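Local coordinates for protein ribose-phosphate pyrophosphokinase (Thermus thermophilus, PDB 7PN0) that probably catalyses transfer of the pyrophosphoryl group of ATP to ribose 5-phosphate, making phosphoribosyl diphosphate (PRPP) for nucleotide synthesis, at residues A[259-272]-A[279-291]. Residues are numbered along the deposited sequence; the frame is centred on the assembly and turned at random.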
loop_
_atom_site.group_PDB
_atom_site.type_symbol
_atom_site.label_atom_id
_atom_site.label_comp_id
_atom_site.label_asym_id
_atom_site.label_seq_id
_atom_site.Cartn_x
_atom_site.Cartn_y
_atom_site.Cartn_z
ATOM N N ILE A 259 3.392 44.467 17.567
ATOM C CA ILE A 259 1.989 44.944 17.478
ATOM C C ILE A 259 1.761 46.095 18.461
ATOM O O ILE A 259 1.140 47.057 18.046
ATOM C CB ILE A 259 1.036 43.765 17.699
ATOM C CG1 ILE A 259 1.155 42.779 16.539
ATOM C CG2 ILE A 259 -0.388 44.242 17.897
ATOM C CD1 ILE A 259 0.449 41.455 16.791
ATOM N N ALA A 260 2.231 46.000 19.701
ATOM C CA ALA A 260 2.085 47.091 20.711
ATOM C C ALA A 260 2.782 48.360 20.198
ATOM O O ALA A 260 2.222 49.427 20.381
ATOM C CB ALA A 260 2.647 46.668 22.031
ATOM N N LYS A 261 3.930 48.219 19.531
ATOM C CA LYS A 261 4.810 49.332 19.067
ATOM C C LYS A 261 4.225 49.953 17.802
ATOM O O LYS A 261 4.363 51.170 17.616
ATOM C CB LYS A 261 6.217 48.834 18.728
ATOM C CG LYS A 261 7.250 48.927 19.843
ATOM C CD LYS A 261 8.699 48.969 19.335
ATOM C CE LYS A 261 9.602 49.921 20.101
ATOM N NZ LYS A 261 9.872 49.454 21.486
ATOM N N SER A 262 3.643 49.125 16.929
ATOM C CA SER A 262 3.009 49.534 15.647
ATOM C C SER A 262 1.840 50.465 15.924
ATOM O O SER A 262 1.138 50.322 16.924
ATOM C CB SER A 262 2.556 48.305 14.865
ATOM O OG SER A 262 1.807 48.647 13.709
ATOM N N PRO A 263 1.563 51.431 15.031
ATOM C CA PRO A 263 0.345 52.234 15.128
ATOM C C PRO A 263 -0.929 51.463 14.757
ATOM O O PRO A 263 -1.986 52.039 14.727
ATOM C CB PRO A 263 0.572 53.378 14.125
ATOM C CG PRO A 263 1.606 52.860 13.165
ATOM C CD PRO A 263 2.453 51.883 13.956
ATOM N N VAL A 264 -0.815 50.179 14.432
ATOM C CA VAL A 264 -2.016 49.378 14.041
ATOM C C VAL A 264 -3.086 49.519 15.132
ATOM O O VAL A 264 -2.761 49.372 16.309
ATOM C CB VAL A 264 -1.660 47.902 13.761
ATOM C CG1 VAL A 264 -1.194 47.171 15.006
ATOM C CG2 VAL A 264 -2.794 47.179 13.067
ATOM N N LYS A 265 -4.334 49.771 14.758
ATOM C CA LYS A 265 -5.394 50.018 15.750
ATOM C C LYS A 265 -5.721 48.736 16.481
ATOM O O LYS A 265 -6.029 48.775 17.681
ATOM C CB LYS A 265 -6.677 50.525 15.097
ATOM C CG LYS A 265 -6.632 52.006 14.763
ATOM C CD LYS A 265 -6.395 52.853 16.004
ATOM C CE LYS A 265 -6.554 54.334 15.750
ATOM N NZ LYS A 265 -6.622 55.060 17.036
ATOM N N GLU A 266 -5.831 47.653 15.721
ATOM C CA GLU A 266 -6.309 46.391 16.295
ATOM C C GLU A 266 -5.861 45.264 15.384
ATOM O O GLU A 266 -5.754 45.495 14.155
ATOM C CB GLU A 266 -7.822 46.432 16.401
ATOM C CG GLU A 266 -8.403 45.339 17.238
ATOM C CD GLU A 266 -9.840 45.656 17.627
ATOM O OE1 GLU A 266 -10.739 45.222 16.938
ATOM O OE2 GLU A 266 -10.024 46.371 18.614
ATOM N N VAL A 267 -5.680 44.098 15.977
ATOM C CA VAL A 267 -5.285 42.874 15.230
ATOM C C VAL A 267 -6.224 41.767 15.690
ATOM O O VAL A 267 -6.223 41.449 16.898
ATOM C CB VAL A 267 -3.811 42.533 15.473
ATOM C CG1 VAL A 267 -3.401 41.298 14.670
ATOM C CG2 VAL A 267 -2.917 43.731 15.143
ATOM N N ALA A 268 -6.996 41.240 14.759
ATOM C CA ALA A 268 -7.982 40.177 15.021
ATOM C C ALA A 268 -7.478 38.895 14.360
ATOM O O ALA A 268 -6.961 38.966 13.229
ATOM C CB ALA A 268 -9.332 40.575 14.494
ATOM N N ALA A 269 -7.696 37.771 15.031
ATOM C CA ALA A 269 -7.381 36.430 14.503
ATOM C C ALA A 269 -8.381 35.469 15.108
ATOM O O ALA A 269 -9.021 35.826 16.121
ATOM C CB ALA A 269 -5.971 36.087 14.820
ATOM N N THR A 270 -8.563 34.299 14.498
ATOM C CA THR A 270 -9.469 33.289 15.065
ATOM C C THR A 270 -8.754 32.606 16.244
ATOM O O THR A 270 -7.557 32.931 16.579
ATOM C CB THR A 270 -9.918 32.280 13.993
ATOM O OG1 THR A 270 -8.806 31.388 13.830
ATOM C CG2 THR A 270 -10.386 32.935 12.717
ATOM N N ASP A 271 -9.421 31.604 16.794
ATOM C CA ASP A 271 -8.892 30.806 17.913
ATOM C C ASP A 271 -8.440 29.447 17.367
ATOM O O ASP A 271 -8.379 28.499 18.144
ATOM C CB ASP A 271 -9.894 30.717 19.069
ATOM C CG ASP A 271 -11.322 30.316 18.721
ATOM O OD1 ASP A 271 -11.615 30.080 17.533
ATOM O OD2 ASP A 271 -12.149 30.243 19.664
ATOM N N THR A 272 -8.101 29.328 16.082
ATOM C CA THR A 272 -7.461 28.063 15.591
ATOM C C THR A 272 -6.225 27.758 16.456
ATOM O O THR A 272 -5.896 26.563 16.696
ATOM C CB THR A 272 -7.048 28.131 14.110
ATOM O OG1 THR A 272 -6.216 29.262 13.913
ATOM C CG2 THR A 272 -8.190 28.188 13.129
ATOM N N PRO A 279 -3.398 44.248 24.521
ATOM C CA PRO A 279 -4.365 45.341 24.458
ATOM C C PRO A 279 -5.056 45.471 23.098
ATOM O O PRO A 279 -6.220 45.770 23.072
ATOM C CB PRO A 279 -3.520 46.601 24.723
ATOM C CG PRO A 279 -2.368 46.099 25.561
ATOM C CD PRO A 279 -2.087 44.700 25.038
ATOM N N LYS A 280 -4.350 45.278 21.995
ATOM C CA LYS A 280 -4.992 45.547 20.678
ATOM C C LYS A 280 -5.386 44.223 19.999
ATOM O O LYS A 280 -5.832 44.275 18.838
ATOM C CB LYS A 280 -4.045 46.394 19.832
ATOM C CG LYS A 280 -3.618 47.688 20.515
ATOM C CD LYS A 280 -2.927 48.660 19.606
ATOM C CE LYS A 280 -1.463 48.331 19.424
ATOM N NZ LYS A 280 -0.863 49.064 18.288
ATOM N N LEU A 281 -5.256 43.097 20.691
ATOM C CA LEU A 281 -5.586 41.769 20.092
ATOM C C LEU A 281 -7.077 41.458 20.287
ATOM O O LEU A 281 -7.574 41.657 21.364
ATOM C CB LEU A 281 -4.659 40.727 20.716
ATOM C CG LEU A 281 -3.164 40.940 20.458
ATOM C CD1 LEU A 281 -2.376 39.746 20.961
ATOM C CD2 LEU A 281 -2.879 41.183 18.987
ATOM N N ARG A 282 -7.768 41.001 19.245
ATOM C CA ARG A 282 -9.184 40.563 19.293
ATOM C C ARG A 282 -9.286 39.118 18.778
ATOM O O ARG A 282 -8.521 38.752 17.847
ATOM C CB ARG A 282 -10.032 41.493 18.440
ATOM C CG ARG A 282 -11.521 41.437 18.744
ATOM C CD ARG A 282 -11.924 42.362 19.884
ATOM N NE ARG A 282 -13.103 43.158 19.529
ATOM C CZ ARG A 282 -13.188 44.498 19.609
ATOM N NH1 ARG A 282 -12.173 45.233 20.049
ATOM N NH2 ARG A 282 -14.312 45.104 19.273
ATOM N N THR A 283 -10.198 38.342 19.356
ATOM C CA THR A 283 -10.421 36.936 18.965
ATOM C C THR A 283 -11.738 36.780 18.211
ATOM O O THR A 283 -12.761 37.314 18.649
ATOM C CB THR A 283 -10.370 36.028 20.189
ATOM O OG1 THR A 283 -9.077 36.150 20.764
ATOM C CG2 THR A 283 -10.642 34.583 19.815
ATOM N N LEU A 284 -11.705 36.044 17.103
ATOM C CA LEU A 284 -12.879 35.739 16.264
ATOM C C LEU A 284 -13.076 34.222 16.368
ATOM O O LEU A 284 -12.300 33.450 15.745
ATOM C CB LEU A 284 -12.643 36.168 14.809
ATOM C CG LEU A 284 -12.023 37.551 14.574
ATOM C CD1 LEU A 284 -11.753 37.768 13.088
ATOM C CD2 LEU A 284 -12.928 38.668 15.133
ATOM N N THR A 285 -14.009 33.772 17.188
ATOM C CA THR A 285 -14.107 32.321 17.476
ATOM C C THR A 285 -14.589 31.576 16.217
ATOM O O THR A 285 -15.486 32.047 15.511
ATOM C CB THR A 285 -14.928 32.013 18.724
ATOM O OG1 THR A 285 -14.699 30.606 18.855
ATOM C CG2 THR A 285 -16.393 32.361 18.617
ATOM N N VAL A 286 -13.967 30.436 15.929
ATOM C CA VAL A 286 -14.396 29.545 14.822
ATOM C C VAL A 286 -14.866 28.226 15.429
ATOM O O VAL A 286 -15.150 27.308 14.659
ATOM C CB VAL A 286 -13.273 29.353 13.782
ATOM C CG1 VAL A 286 -13.064 30.623 12.974
ATOM C CG2 VAL A 286 -11.986 28.915 14.432
ATOM N N ALA A 287 -14.996 28.131 16.746
ATOM C CA ALA A 287 -15.582 26.918 17.376
ATOM C C ALA A 287 -16.955 26.594 16.779
ATOM O O ALA A 287 -17.240 25.438 16.422
ATOM C CB ALA A 287 -15.630 27.101 18.883
ATOM N N PRO A 288 -17.878 27.573 16.583
ATOM C CA PRO A 288 -19.187 27.249 16.025
ATOM C C PRO A 288 -19.139 26.741 14.580
ATOM O O PRO A 288 -19.878 25.867 14.226
ATOM C CB PRO A 288 -19.990 28.563 16.084
ATOM C CG PRO A 288 -19.255 29.364 17.167
ATOM C CD PRO A 288 -17.779 28.980 17.021
ATOM N N LEU A 289 -18.232 27.277 13.781
ATOM C CA LEU A 289 -18.089 26.822 12.379
ATOM C C LEU A 289 -17.472 25.427 12.359
ATOM O O LEU A 289 -17.958 24.570 11.612
ATOM C CB LEU A 289 -17.246 27.803 11.579
ATOM C CG LEU A 289 -17.095 27.439 10.097
ATOM C CD1 LEU A 289 -18.453 27.269 9.412
ATOM C CD2 LEU A 289 -16.246 28.456 9.388
ATOM N N PHE A 290 -16.448 25.157 13.160
ATOM C CA PHE A 290 -15.896 23.772 13.173
ATOM C C PHE A 290 -16.962 22.786 13.665
ATOM O O PHE A 290 -17.096 21.678 13.122
ATOM C CB PHE A 290 -14.639 23.705 14.037
ATOM C CG PHE A 290 -13.384 24.042 13.284
ATOM C CD1 PHE A 290 -12.952 25.351 13.134
ATOM C CD2 PHE A 290 -12.602 23.022 12.768
ATOM C CE1 PHE A 290 -11.778 25.642 12.454
ATOM C CE2 PHE A 290 -11.419 23.317 12.126
ATOM C CZ PHE A 290 -11.022 24.622 11.943
ATOM N N ALA A 291 -17.723 23.173 14.694
ATOM C CA ALA A 291 -18.802 22.305 15.218
ATOM C C ALA A 291 -19.836 22.008 14.118
ATOM O O ALA A 291 -20.205 20.840 13.950
ATOM C CB ALA A 291 -19.404 22.922 16.434
#
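K280 runs its side chain past the backbone of 264-265 and sets its NZ among main-chain carbonyls where helix 255-261 gives way to strand 266-270. NZ donates to I259 O and to V264 O, each at 2.8 Å, the second in the carbonyl plane; S262 O lies 2.7 Å from NZ. A bend at chi3 (-82°) turns the ammonium in among these oxygens. A methionine in its place would probably leave the carbonyls of I259 and V264 without their donor and the turn after the helix less firmly tied to the strand. The backbone of K280 starts the pairing, its O accepting from V267 N. R282 N to V267 O, A269 N to R282 O and L284 N to A269 O continue the parallel ladder. Within the chain, strand 281-284 is the outermost on this side of the sheet of the C-terminal domain, which belongs to the PRTase-like clan, and 266-270 pairs on its other side with 241-246. Beside R282, E266 OE2 makes a salt bridge to NH1 (2.8 Å), with carboxylate and guanidinium planes 52° apart; R157 shares OE2, and Y153 OH bonds OE1. Past the strands, the D271 carboxylate takes two donors, each on the syn side of its oxygen and 23° out of the carboxylate plane: T285 OG1 at OD2 (2.7 Å) and V286 N, the N-cap residue of helix 287-299, at OD1 (2.9 Å). T285 OG1 also accepts from A287 N, an ST turn leading into that helix.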